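Local coordinates for protein glycogen synthase (Cyanobacterium sp. CLg1, PDB 6GNF) that belongs to the glycogen and starch synthase family of glycosyltransferases and binds adenosine-5'-diphosphate and a glycan in the cleft between its two domains, at residues H201-F209 with P283-A291; L352-K363 with A424-P435. One frame throughout, in Å; residues are numbered along the deposited sequence.

Contact 1: H201-F209 with P283-A291; sequences HNIAFQGRF and PMGGVELDA. With AC1 (4,6-dideoxy-4-{[(1S,4R,5S,6S)-4,5,6-trihydroxy-3-(hydroxymethyl)cyclohex-2-en-1-yl]amino}-alpha-D-glucopyranose), chain D; BGC (beta-D-glucopyranose), chain B; SO4 (sulfate ion), chain J.
Gln206 and Arg208 carry a contact between two loops of the N-terminal domain, 201-209, which runs into short strand 208-209, and the type I' turn Gly286-Leu289. Glutamine suits its place because an extended chain ending in an amide can tie two loops together. Its NE2 donates to Val287 O (2.9 Å) almost straight, at 168° and in the amide plane, and also to Ile203 O in its own loop. Arg208 NE and NH2 grip Gln206 OE1 side-on, both from the same face of the carbonyl plane; NE stands 2.9 Å from OE1. With the arginine chain extended from CG to NE, NH2 also forms a salt bridge with Glu288 OE2 (2.8 Å), meeting it from above the carboxylate plane. Both methyls of Leu289 lie against one face of the Gln206 amide, CD1 and CD2 each 3.4 Å from Gln206 CD. Branched Ile203 fills two places: CG1 rests on Gly286 O (3.5 Å) and CG2 meets Val287 CG2 (3.7 Å). Asn256 ND2 adds a bond to Gln206 OE1 and Thr231 OG1 pairs with Glu288 OE1. Leu258 of helix 257-264 packs on Ile203, Gln206 and Leu289, while Phe229 of strand 228-231 lies against Arg208, Glu288 and Leu289.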
loop_
_atom_site.group_PDB
_atom_site.type_symbol
_atom_site.label_atom_id
_atom_site.label_comp_id
_atom_site.label_asym_id
_atom_site.label_seq_id
_atom_site.Cartn_x
_atom_site.Cartn_y
_atom_site.Cartn_z
ATOM N N HIS A 201 4.023 1.436 -5.786
ATOM C CA HIS A 201 3.770 1.474 -4.345
ATOM C C HIS A 201 4.683 0.551 -3.561
ATOM O O HIS A 201 4.895 0.786 -2.388
ATOM C CB HIS A 201 2.319 1.115 -4.036
ATOM C CG HIS A 201 1.327 2.030 -4.675
ATOM N ND1 HIS A 201 0.697 3.036 -3.984
ATOM C CD2 HIS A 201 0.859 2.093 -5.947
ATOM C CE1 HIS A 201 -0.113 3.681 -4.800
ATOM N NE2 HIS A 201 -0.041 3.123 -5.996
ATOM N N ASN A 202 5.184 -0.506 -4.202
ATOM C CA ASN A 202 6.028 -1.495 -3.536
ATOM C C ASN A 202 6.833 -2.313 -4.532
ATOM O O ASN A 202 6.255 -3.091 -5.301
ATOM C CB ASN A 202 5.172 -2.441 -2.688
ATOM C CG ASN A 202 5.982 -3.145 -1.596
ATOM O OD1 ASN A 202 7.127 -3.558 -1.800
ATOM N ND2 ASN A 202 5.397 -3.270 -0.436
ATOM N N ILE A 203 8.155 -2.159 -4.481
ATOM C CA ILE A 203 9.072 -2.782 -5.435
ATOM C C ILE A 203 9.337 -4.254 -5.134
ATOM O O ILE A 203 9.909 -4.952 -5.968
ATOM C CB ILE A 203 10.417 -2.009 -5.489
ATOM C CG1 ILE A 203 11.211 -2.324 -6.758
ATOM C CG2 ILE A 203 11.280 -2.306 -4.273
ATOM C CD1 ILE A 203 10.840 -1.464 -7.936
ATOM N N ALA A 204 8.927 -4.736 -3.967
ATOM C CA ALA A 204 9.171 -6.128 -3.604
ATOM C C ALA A 204 8.364 -7.092 -4.478
ATOM O O ALA A 204 8.775 -8.222 -4.696
ATOM C CB ALA A 204 8.861 -6.376 -2.141
ATOM N N PHE A 205 7.247 -6.633 -5.031
ATOM C CA PHE A 205 6.426 -7.477 -5.883
ATOM C C PHE A 205 6.398 -6.869 -7.278
ATOM O O PHE A 205 6.009 -5.711 -7.465
ATOM C CB PHE A 205 5.020 -7.625 -5.297
ATOM C CG PHE A 205 5.030 -7.994 -3.839
ATOM C CD1 PHE A 205 5.414 -9.271 -3.437
ATOM C CD2 PHE A 205 4.710 -7.053 -2.864
ATOM C CE1 PHE A 205 5.461 -9.609 -2.099
ATOM C CE2 PHE A 205 4.745 -7.389 -1.519
ATOM C CZ PHE A 205 5.117 -8.670 -1.138
ATOM N N GLN A 206 6.833 -7.665 -8.249
ATOM C CA GLN A 206 7.170 -7.169 -9.575
ATOM C C GLN A 206 6.463 -7.890 -10.728
ATOM O O GLN A 206 6.641 -7.502 -11.878
ATOM C CB GLN A 206 8.687 -7.287 -9.756
ATOM C CG GLN A 206 9.481 -6.580 -8.674
ATOM C CD GLN A 206 10.980 -6.754 -8.817
ATOM O OE1 GLN A 206 11.455 -7.598 -9.579
ATOM N NE2 GLN A 206 11.734 -5.987 -8.045
ATOM N N GLY A 207 5.668 -8.914 -10.428
ATOM C CA GLY A 207 5.046 -9.730 -11.453
ATOM C C GLY A 207 6.088 -10.581 -12.134
ATOM O O GLY A 207 6.205 -10.566 -13.363
ATOM N N ARG A 208 6.873 -11.291 -11.324
ATOM C CA ARG A 208 7.793 -12.279 -11.830
ATOM C C ARG A 208 7.013 -13.559 -12.075
ATOM O O ARG A 208 6.359 -14.067 -11.168
ATOM C CB ARG A 208 8.923 -12.537 -10.837
ATOM C CG ARG A 208 9.753 -11.304 -10.540
ATOM C CD ARG A 208 10.939 -11.638 -9.659
ATOM N NE ARG A 208 11.685 -10.444 -9.278
ATOM C CZ ARG A 208 12.862 -10.458 -8.654
ATOM N NH1 ARG A 208 13.439 -11.610 -8.331
ATOM N NH2 ARG A 208 13.469 -9.316 -8.349
ATOM N N PHE A 209 7.051 -14.040 -13.317
ATOM C CA PHE A 209 6.370 -15.263 -13.707
ATOM C C PHE A 209 7.273 -16.077 -14.601
ATOM O O PHE A 209 8.153 -15.523 -15.246
ATOM C CB PHE A 209 5.090 -14.932 -14.472
ATOM C CG PHE A 209 4.099 -14.175 -13.664
ATOM C CD1 PHE A 209 3.427 -14.797 -12.618
ATOM C CD2 PHE A 209 3.842 -12.842 -13.926
ATOM C CE1 PHE A 209 2.513 -14.108 -11.857
ATOM C CE2 PHE A 209 2.931 -12.144 -13.167
ATOM C CZ PHE A 209 2.262 -12.780 -12.135
ATOM N N PRO A 283 21.013 -2.609 -5.958
ATOM C CA PRO A 283 20.235 -3.832 -6.166
ATOM C C PRO A 283 19.379 -4.234 -4.966
ATOM O O PRO A 283 18.325 -4.827 -5.163
ATOM C CB PRO A 283 21.308 -4.894 -6.434
ATOM C CG PRO A 283 22.479 -4.135 -6.956
ATOM C CD PRO A 283 22.449 -2.826 -6.223
ATOM N N MET A 284 19.809 -3.884 -3.752
ATOM C CA MET A 284 19.037 -4.163 -2.542
ATOM C C MET A 284 17.788 -3.302 -2.493
ATOM O O MET A 284 16.698 -3.804 -2.260
ATOM C CB MET A 284 19.845 -3.865 -1.268
ATOM C CG MET A 284 21.128 -4.656 -1.092
ATOM S SD MET A 284 20.859 -6.436 -1.164
ATOM C CE MET A 284 21.311 -6.790 -2.869
ATOM N N GLY A 285 17.985 -2.000 -2.662
ATOM C CA GLY A 285 16.914 -1.022 -2.539
ATOM C C GLY A 285 15.879 -1.141 -3.635
ATOM O O GLY A 285 14.693 -0.958 -3.377
ATOM N N GLY A 286 16.329 -1.455 -4.851
ATOM C CA GLY A 286 15.435 -1.623 -5.991
ATOM C C GLY A 286 15.095 -3.068 -6.303
ATOM O O GLY A 286 14.547 -3.355 -7.364
ATOM N N VAL A 287 15.466 -3.985 -5.407
ATOM C CA VAL A 287 15.177 -5.413 -5.585
ATOM C C VAL A 287 15.435 -5.831 -7.045
ATOM O O VAL A 287 14.560 -6.367 -7.745
ATOM C CB VAL A 287 13.740 -5.754 -5.112
ATOM C CG1 VAL A 287 13.489 -7.257 -5.138
ATOM C CG2 VAL A 287 13.532 -5.234 -3.696
ATOM N N GLU A 288 16.661 -5.543 -7.479
ATOM C CA GLU A 288 17.193 -5.895 -8.803
ATOM C C GLU A 288 16.671 -5.063 -9.975
ATOM O O GLU A 288 17.123 -5.269 -11.090
ATOM C CB GLU A 288 17.036 -7.391 -9.096
ATOM C CG GLU A 288 17.784 -8.282 -8.119
ATOM C CD GLU A 288 17.209 -9.683 -8.068
ATOM O OE1 GLU A 288 17.834 -10.595 -8.631
ATOM O OE2 GLU A 288 16.118 -9.875 -7.478
ATOM N N LEU A 289 15.761 -4.120 -9.735
ATOM C CA LEU A 289 15.286 -3.235 -10.805
ATOM C C LEU A 289 15.900 -1.833 -10.714
ATOM O O LEU A 289 15.452 -0.910 -11.392
ATOM C CB LEU A 289 13.748 -3.165 -10.834
ATOM C CG LEU A 289 13.051 -4.429 -11.358
ATOM C CD1 LEU A 289 13.573 -5.707 -10.740
ATOM C CD2 LEU A 289 11.536 -4.343 -11.192
ATOM N N ASP A 290 16.982 -1.700 -9.948
ATOM C CA ASP A 290 17.633 -0.400 -9.751
ATOM C C ASP A 290 18.151 0.215 -11.050
ATOM O O ASP A 290 18.019 1.423 -11.255
ATOM C CB ASP A 290 18.762 -0.484 -8.711
ATOM C CG ASP A 290 19.830 -1.497 -9.070
ATOM O OD1 ASP A 290 19.484 -2.625 -9.471
ATOM O OD2 ASP A 290 21.024 -1.163 -8.953
ATOM N N ALA A 291 18.741 -0.605 -11.917
ATOM C CA ALA A 291 19.294 -0.105 -13.173
ATOM C C ALA A 291 18.174 0.295 -14.134
ATOM O O ALA A 291 18.256 1.324 -14.804
ATOM C CB ALA A 291 20.222 -1.133 -13.808
HETATM C C1 AC1 D . -0.346 -4.745 -2.076
HETATM O O2 AC1 D . 0.688 -3.961 -4.137
HETATM C C2 AC1 D . 0.213 -3.545 -2.841
HETATM C C4A AC1 D . 2.785 2.245 0.883
HETATM C C3 AC1 D . 1.323 -2.839 -2.059
HETATM O O3 AC1 D . 1.641 -1.640 -2.771
HETATM C C4 AC1 D . 0.895 -2.530 -0.607
HETATM N N4A AC1 D . 1.920 -1.839 0.209
HETATM C C5 AC1 D . 0.467 -3.864 0.024
HETATM O O5 AC1 D . -0.637 -4.409 -0.711
HETATM C C6 AC1 D . 0.026 -3.730 1.473
HETATM C C1B AC1 D . 2.554 -0.559 -0.119
HETATM C C2B AC1 D . 3.663 -0.102 0.874
HETATM O O2B AC1 D . 3.995 -1.080 1.854
HETATM C C3B AC1 D . 3.364 1.128 1.701
HETATM O O3B AC1 D . 4.579 1.611 2.275
HETATM O O4 AC1 D . 2.363 3.248 1.813
HETATM C C5B AC1 D . 1.623 1.757 0.057
HETATM C C7B AC1 D . 1.503 0.501 -0.341
HETATM C C6B AC1 D . 0.588 2.750 -0.368
HETATM O O6B AC1 D . 1.265 3.754 -1.127
HETATM C C2 BGC B . 3.315 -13.518 -3.136
HETATM C C3 BGC B . 2.726 -12.148 -3.472
HETATM C C4 BGC B . 1.987 -11.615 -2.239
HETATM C C5 BGC B . 2.802 -11.729 -0.941
HETATM C C6 BGC B . 1.900 -11.553 0.272
HETATM C C1 BGC B . 4.261 -13.339 -1.944
HETATM O O1 BGC B . 4.984 -14.546 -1.676
HETATM O O2 BGC B . 4.007 -14.099 -4.250
HETATM O O3 BGC B . 1.850 -12.198 -4.614
HETATM O O4 BGC B . 1.676 -10.237 -2.449
HETATM O O5 BGC B . 3.485 -12.979 -0.801
HETATM O O6 BGC B . 2.606 -10.764 1.225
HETATM S S SO4 J . 4.582 -11.562 -7.551
HETATM O O1 SO4 J . 4.443 -10.171 -8.035
HETATM O O2 SO4 J . 4.944 -12.447 -8.688
HETATM O O3 SO4 J . 3.297 -11.984 -6.937
HETATM O O4 SO4 J . 5.666 -11.631 -6.543
#

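Contact 2: L352-K363 with A424-P435; sequences LFGFIGRLENQK and ADYCLMPSRFEP. With ADP (adenosine-5'-diphosphate), chain F; AC1 (4,6-dideoxy-4-{[(1S,4R,5S,6S)-4,5,6-trihydroxy-3-(hydroxymethyl)cyclohex-2-en-1-yl]amino}-alpha-D-glucopyranose), chain D.
Gln362 lies stacked along the ring of Phe433, and its chain can be followed outward atom by atom. CB touches Phe433 CZ (3.6 Å). CG sits over the ring face, 3.6 Å from the centroid, in a CH-pi contact. CD comes next over the ring edge atom CE2, and the amide lies only 22° from the ring plane. Both CG and CD continue anti (chi1 -179°, chi2 -177°), which carries the amide along the ring and brings NE2 to AC1. There OE1 takes Arg358 NH2 from well above its carbonyl plane, while NE2 donates to AC1 O2B (3.0 Å) nearly straight and, weakly, to Phe433 O. A glutamine can thus pack by its methylenes and still present a donor and an acceptor.

The loops bearing these residues follow two adjacent parallel strands, 352-356 and 426-429, of the Rossmann-like C-terminal domain of a GT-B fold, in which ligands bind at the carboxyl ends of strands. Gly354 N donates to Tyr426 O and Gly354 O receives Leu428 N (2.9 Å); Leu352 O accepts from both Asp425 N and Tyr426 N. On one sheet face Phe353 and Tyr426 form an offset stack, centroids 4.9 Å apart, Tyr426 CD2 lying over the rim of the Phe353 ring.

Lys363 is bent at chi2, and its NZ makes a salt bridge with Glu434 OE2 (2.9 Å) while donating to the adenosine-5'-diphosphate oxygens O3A (2.8 Å) and O1B. One cation thereby serves a carboxylate and a diphosphate. Ser431 OG donates to the anti lone pair of Glu434 OE1, steadying the carboxylate whose OE2 accepts AC1 O3B. Arg432 NH1 lies on a lone pair of Asn361 O (2.8 Å) and also forms a salt bridge with Asp366 of helix 365-370.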
loop_
_atom_site.group_PDB
_atom_site.type_symbol
_atom_site.label_atom_id
_atom_site.label_comp_id
_atom_site.label_asym_id
_atom_site.label_seq_id
_atom_site.Cartn_x
_atom_site.Cartn_y
_atom_site.Cartn_z
ATOM N N LEU A 352 2.987 4.302 26.337
ATOM C CA LEU A 352 2.430 3.188 25.580
ATOM C C LEU A 352 2.824 3.264 24.110
ATOM O O LEU A 352 2.664 4.302 23.476
ATOM C CB LEU A 352 0.907 3.171 25.714
ATOM C CG LEU A 352 0.210 1.882 25.256
ATOM C CD1 LEU A 352 -1.032 1.615 26.085
ATOM C CD2 LEU A 352 -0.161 1.916 23.784
ATOM N N PHE A 353 3.333 2.148 23.588
ATOM C CA PHE A 353 3.697 2.000 22.177
ATOM C C PHE A 353 2.669 1.135 21.455
ATOM O O PHE A 353 2.267 0.091 21.961
ATOM C CB PHE A 353 5.062 1.323 22.049
ATOM C CG PHE A 353 6.211 2.167 22.515
ATOM C CD1 PHE A 353 6.572 2.191 23.851
ATOM C CD2 PHE A 353 6.947 2.922 21.611
ATOM C CE1 PHE A 353 7.640 2.963 24.282
ATOM C CE2 PHE A 353 8.014 3.698 22.033
ATOM C CZ PHE A 353 8.363 3.719 23.371
ATOM N N GLY A 354 2.251 1.564 20.269
ATOM C CA GLY A 354 1.268 0.825 19.481
ATOM C C GLY A 354 1.784 0.446 18.102
ATOM O O GLY A 354 2.377 1.270 17.405
ATOM N N PHE A 355 1.553 -0.805 17.709
ATOM C CA PHE A 355 1.883 -1.278 16.366
ATOM C C PHE A 355 0.621 -1.758 15.664
ATOM O O PHE A 355 -0.190 -2.478 16.243
ATOM C CB PHE A 355 2.909 -2.416 16.425
ATOM C CG PHE A 355 3.119 -3.112 15.106
ATOM C CD1 PHE A 355 2.279 -4.142 14.704
ATOM C CD2 PHE A 355 4.158 -2.736 14.263
ATOM C CE1 PHE A 355 2.465 -4.780 13.487
ATOM C CE2 PHE A 355 4.356 -3.376 13.053
ATOM C CZ PHE A 355 3.505 -4.399 12.664
ATOM N N ILE A 356 0.449 -1.346 14.420
ATOM C CA ILE A 356 -0.636 -1.844 13.592
ATOM C C ILE A 356 -0.058 -2.173 12.230
ATOM O O ILE A 356 0.470 -1.294 11.563
ATOM C CB ILE A 356 -1.756 -0.804 13.407
ATOM C CG1 ILE A 356 -2.189 -0.219 14.754
ATOM C CG2 ILE A 356 -2.948 -1.441 12.707
ATOM C CD1 ILE A 356 -3.063 1.009 14.627
ATOM N N GLY A 357 -0.127 -3.432 11.817
ATOM C CA GLY A 357 0.356 -3.784 10.485
ATOM C C GLY A 357 0.361 -5.259 10.179
ATOM O O GLY A 357 0.232 -6.083 11.069
ATOM N N ARG A 358 0.505 -5.573 8.895
ATOM C CA ARG A 358 0.648 -6.952 8.424
ATOM C C ARG A 358 1.757 -7.640 9.209
ATOM O O ARG A 358 2.779 -7.022 9.521
ATOM C CB ARG A 358 0.960 -6.976 6.919
ATOM C CG ARG A 358 -0.189 -6.477 6.048
ATOM C CD ARG A 358 0.119 -6.491 4.553
ATOM N NE ARG A 358 1.061 -5.445 4.137
ATOM C CZ ARG A 358 2.331 -5.644 3.765
ATOM N NH1 ARG A 358 2.871 -6.865 3.742
ATOM N NH2 ARG A 358 3.082 -4.612 3.416
ATOM N N LEU A 359 1.538 -8.897 9.580
ATOM C CA LEU A 359 2.554 -9.686 10.282
ATOM C C LEU A 359 3.478 -10.369 9.264
ATOM O O LEU A 359 3.487 -11.593 9.129
ATOM C CB LEU A 359 1.885 -10.724 11.176
ATOM C CG LEU A 359 0.928 -10.175 12.228
ATOM C CD1 LEU A 359 0.256 -11.323 12.961
ATOM C CD2 LEU A 359 1.664 -9.270 13.203
ATOM N N GLU A 360 4.239 -9.551 8.547
ATOM C CA GLU A 360 5.075 -9.991 7.445
ATOM C C GLU A 360 6.463 -9.364 7.619
ATOM O O GLU A 360 6.614 -8.366 8.316
ATOM C CB GLU A 360 4.416 -9.562 6.129
ATOM C CG GLU A 360 5.017 -10.204 4.852
ATOM C CD GLU A 360 5.725 -9.211 3.901
ATOM O OE1 GLU A 360 5.055 -8.478 3.133
ATOM O OE2 GLU A 360 6.975 -9.176 3.934
ATOM N N ASN A 361 7.460 -9.955 6.971
ATOM C CA ASN A 361 8.843 -9.491 7.094
ATOM C C ASN A 361 9.007 -7.971 6.966
ATOM O O ASN A 361 9.745 -7.353 7.726
ATOM C CB ASN A 361 9.728 -10.180 6.052
ATOM C CG ASN A 361 11.189 -9.774 6.175
ATOM O OD1 ASN A 361 11.854 -10.091 7.169
ATOM N ND2 ASN A 361 11.687 -9.034 5.198
ATOM N N GLN A 362 8.337 -7.378 5.989
ATOM C CA GLN A 362 8.447 -5.946 5.747
ATOM C C GLN A 362 8.267 -5.085 6.998
ATOM O O GLN A 362 9.003 -4.113 7.185
ATOM C CB GLN A 362 7.435 -5.489 4.688
ATOM C CG GLN A 362 7.557 -4.001 4.396
ATOM C CD GLN A 362 6.541 -3.487 3.424
ATOM O OE1 GLN A 362 5.958 -4.246 2.651
ATOM N NE2 GLN A 362 6.297 -2.184 3.464
ATOM N N LYS A 363 7.290 -5.437 7.839
ATOM C CA LYS A 363 6.852 -4.576 8.953
ATOM C C LYS A 363 7.566 -4.802 10.282
ATOM O O LYS A 363 7.448 -3.983 11.188
ATOM C CB LYS A 363 5.343 -4.730 9.163
ATOM C CG LYS A 363 4.495 -4.383 7.945
ATOM C CD LYS A 363 4.484 -2.891 7.664
ATOM C CE LYS A 363 3.750 -2.585 6.370
ATOM N NZ LYS A 363 3.646 -1.118 6.114
ATOM N N ALA A 424 -2.484 5.424 22.229
ATOM C CA ALA A 424 -1.044 5.244 22.357
ATOM C C ALA A 424 -0.321 6.583 22.398
ATOM O O ALA A 424 -0.774 7.564 21.805
ATOM C CB ALA A 424 -0.506 4.403 21.207
ATOM N N ASP A 425 0.821 6.604 23.076
ATOM C CA ASP A 425 1.702 7.766 23.068
ATOM C C ASP A 425 2.595 7.738 21.847
ATOM O O ASP A 425 2.944 8.782 21.298
ATOM C CB ASP A 425 2.560 7.768 24.319
ATOM C CG ASP A 425 1.735 7.876 25.562
ATOM O OD1 ASP A 425 0.868 8.768 25.587
ATOM O OD2 ASP A 425 1.951 7.077 26.503
ATOM N N TYR A 426 2.973 6.528 21.437
ATOM C CA TYR A 426 3.909 6.340 20.343
ATOM C C TYR A 426 3.382 5.344 19.308
ATOM O O TYR A 426 2.756 4.347 19.656
ATOM C CB TYR A 426 5.251 5.868 20.901
ATOM C CG TYR A 426 5.888 6.861 21.849
ATOM C CD1 TYR A 426 6.464 8.030 21.370
ATOM C CD2 TYR A 426 5.900 6.640 23.223
ATOM C CE1 TYR A 426 7.044 8.950 22.229
ATOM C CE2 TYR A 426 6.476 7.554 24.095
ATOM C CZ TYR A 426 7.051 8.709 23.597
ATOM O OH TYR A 426 7.634 9.618 24.467
ATOM N N CYS A 427 3.662 5.628 18.041
ATOM C CA CYS A 427 3.349 4.733 16.930
ATOM C C CYS A 427 4.635 4.047 16.465
ATOM O O CYS A 427 5.519 4.681 15.898
ATOM C CB CYS A 427 2.723 5.526 15.790
ATOM S SG CYS A 427 2.515 4.593 14.273
ATOM N N LEU A 428 4.722 2.743 16.704
ATOM C CA LEU A 428 5.955 1.985 16.530
ATOM C C LEU A 428 5.963 1.237 15.201
ATOM O O LEU A 428 5.121 0.363 14.977
ATOM C CB LEU A 428 6.080 0.996 17.685
ATOM C CG LEU A 428 7.378 0.218 17.874
ATOM C CD1 LEU A 428 8.500 1.147 18.293
ATOM C CD2 LEU A 428 7.180 -0.871 18.919
ATOM N N MET A 429 6.893 1.605 14.312
ATOM C CA MET A 429 7.001 0.996 12.982
ATOM C C MET A 429 8.432 0.552 12.665
ATOM O O MET A 429 9.171 1.262 11.978
ATOM C CB MET A 429 6.542 1.987 11.912
ATOM C CG MET A 429 5.132 2.516 12.119
ATOM S SD MET A 429 4.656 3.663 10.820
ATOM C CE MET A 429 4.546 2.565 9.422
ATOM N N PRO A 430 8.814 -0.657 13.110
ATOM C CA PRO A 430 10.144 -1.198 12.848
ATOM C C PRO A 430 10.243 -1.857 11.471
ATOM O O PRO A 430 10.625 -3.026 11.362
ATOM C CB PRO A 430 10.305 -2.230 13.963
ATOM C CG PRO A 430 8.927 -2.749 14.163
ATOM C CD PRO A 430 8.009 -1.577 13.934
ATOM N N SER A 431 9.903 -1.104 10.429
ATOM C CA SER A 431 9.876 -1.637 9.077
ATOM C C SER A 431 11.287 -1.892 8.551
ATOM O O SER A 431 12.202 -1.120 8.812
ATOM C CB SER A 431 9.142 -0.678 8.133
ATOM O OG SER A 431 7.813 -0.459 8.574
ATOM N N ARG A 432 11.446 -2.979 7.802
ATOM C CA ARG A 432 12.700 -3.282 7.119
ATOM C C ARG A 432 12.814 -2.524 5.799
ATOM O O ARG A 432 13.911 -2.226 5.344
ATOM C CB ARG A 432 12.829 -4.785 6.881
ATOM C CG ARG A 432 12.975 -5.584 8.168
ATOM C CD ARG A 432 13.255 -7.049 7.894
ATOM N NE ARG A 432 13.613 -7.772 9.121
ATOM C CZ ARG A 432 12.764 -8.402 9.935
ATOM N NH1 ARG A 432 11.462 -8.431 9.687
ATOM N NH2 ARG A 432 13.227 -9.014 11.016
ATOM N N PHE A 433 11.682 -2.269 5.158
ATOM C CA PHE A 433 11.599 -1.307 4.060
ATOM C C PHE A 433 10.178 -0.742 4.060
ATOM O O PHE A 433 9.237 -1.423 4.491
ATOM C CB PHE A 433 11.948 -1.959 2.722
ATOM C CG PHE A 433 11.121 -3.171 2.406
ATOM C CD1 PHE A 433 11.477 -4.420 2.899
ATOM C CD2 PHE A 433 9.980 -3.065 1.617
ATOM C CE1 PHE A 433 10.716 -5.542 2.610
ATOM C CE2 PHE A 433 9.211 -4.183 1.325
ATOM C CZ PHE A 433 9.579 -5.422 1.828
ATOM N N GLU A 434 10.018 0.499 3.607
ATOM C CA GLU A 434 8.729 1.170 3.676
ATOM C C GLU A 434 8.628 2.270 2.631
ATOM O O GLU A 434 9.093 3.383 2.860
ATOM C CB GLU A 434 8.502 1.743 5.079
ATOM C CG GLU A 434 7.048 2.062 5.383
ATOM C CD GLU A 434 6.194 0.820 5.447
ATOM O OE1 GLU A 434 6.365 0.060 6.423
ATOM O OE2 GLU A 434 5.357 0.607 4.538
ATOM N N PRO A 435 8.032 1.961 1.467
ATOM C CA PRO A 435 7.874 2.945 0.409
ATOM C C PRO A 435 7.332 4.294 0.885
ATOM O O PRO A 435 7.877 5.340 0.531
ATOM C CB PRO A 435 6.909 2.248 -0.560
ATOM C CG PRO A 435 7.294 0.820 -0.444
ATOM C CD PRO A 435 7.643 0.619 1.007
HETATM P PB ADP F . 0.968 -1.446 3.900
HETATM O O1B ADP F . 2.419 -1.667 3.556
HETATM O O2B ADP F . 0.207 -0.706 2.835
HETATM O O3B ADP F . 0.288 -2.668 4.454
HETATM P PA ADP F . 0.532 1.107 5.168
HETATM O O1A ADP F . 0.904 1.852 3.893
HETATM O O2A ADP F . 0.904 1.666 6.535
HETATM O O3A ADP F . 1.075 -0.420 5.143
HETATM O "O5'" ADP F . -1.065 0.856 5.166
HETATM C "C5'" ADP F . -1.662 -0.190 5.940
HETATM C "C4'" ADP F . -3.036 0.290 6.392
HETATM O "O4'" ADP F . -3.835 -0.773 6.914
HETATM C "C3'" ADP F . -2.902 1.312 7.502
HETATM O "O3'" ADP F . -3.827 2.371 7.232
HETATM C "C2'" ADP F . -3.238 0.553 8.766
HETATM O "O2'" ADP F . -3.900 1.433 9.668
HETATM C "C1'" ADP F . -4.141 -0.574 8.295
HETATM N N9 ADP F . -3.981 -1.887 8.979
HETATM C C8 ADP F . -2.960 -2.757 8.830
HETATM N N7 ADP F . -3.153 -3.877 9.579
HETATM C C5 ADP F . -4.329 -3.735 10.215
HETATM C C6 ADP F . -5.144 -4.528 11.158
HETATM N N6 ADP F . -4.734 -5.737 11.590
HETATM N N1 ADP F . -6.315 -4.008 11.583
HETATM C C2 ADP F . -6.755 -2.805 11.178
HETATM N N3 ADP F . -6.062 -2.034 10.320
HETATM C C4 ADP F . -4.872 -2.430 9.809
HETATM C C1 AC1 D . -0.346 -4.745 -2.076
HETATM O O2 AC1 D . 0.688 -3.961 -4.137
HETATM C C2 AC1 D . 0.213 -3.545 -2.841
HETATM C C4A AC1 D . 2.785 2.245 0.883
HETATM C C3 AC1 D . 1.323 -2.839 -2.059
HETATM O O3 AC1 D . 1.641 -1.640 -2.771
HETATM C C4 AC1 D . 0.895 -2.530 -0.607
HETATM N N4A AC1 D . 1.920 -1.839 0.209
HETATM C C5 AC1 D . 0.467 -3.864 0.024
HETATM O O5 AC1 D . -0.637 -4.409 -0.711
HETATM C C6 AC1 D . 0.026 -3.730 1.473
HETATM C C1B AC1 D . 2.554 -0.559 -0.119
HETATM C C2B AC1 D . 3.663 -0.102 0.874
HETATM O O2B AC1 D . 3.995 -1.080 1.854
HETATM C C3B AC1 D . 3.364 1.128 1.701
HETATM O O3B AC1 D . 4.579 1.611 2.275
HETATM O O4 AC1 D . 2.363 3.248 1.813
HETATM C C5B AC1 D . 1.623 1.757 0.057
HETATM C C7B AC1 D . 1.503 0.501 -0.341
HETATM C C6B AC1 D . 0.588 2.750 -0.368
HETATM O O6B AC1 D . 1.265 3.754 -1.127
HETATM O O HOH W 1 2.689 0.351 13.523
HETATM O O HOH W 2 6.568 -1.245 10.604
#

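Overall arrangement
Both segments of contact 1 precede those of contact 2 in the sequence. Contact 1 belongs to the N-terminal domain, where 201-209 runs from strand 195-200 of the nine-stranded sheet into edge strand 208-209 of a small antiparallel sheet, contact 2 to the six-stranded parallel sheet. Their centres are 22 Å apart, yet their ligand-facing ends meet. Asn202 ND2 approaches Gln362 OE1 at 3.3 Å, probably a hydrogen bond, Asn202 also packs on Phe433, and the backbone oxygen of His201 lies against Pro435. Both contacts touch AC1, with His201 ND1 bonded to its O6B from the N-terminal side. The two domains therefore close round the interdomain cleft, with adenosine-5'-diphosphate beside contact 2 and the glycan beside both.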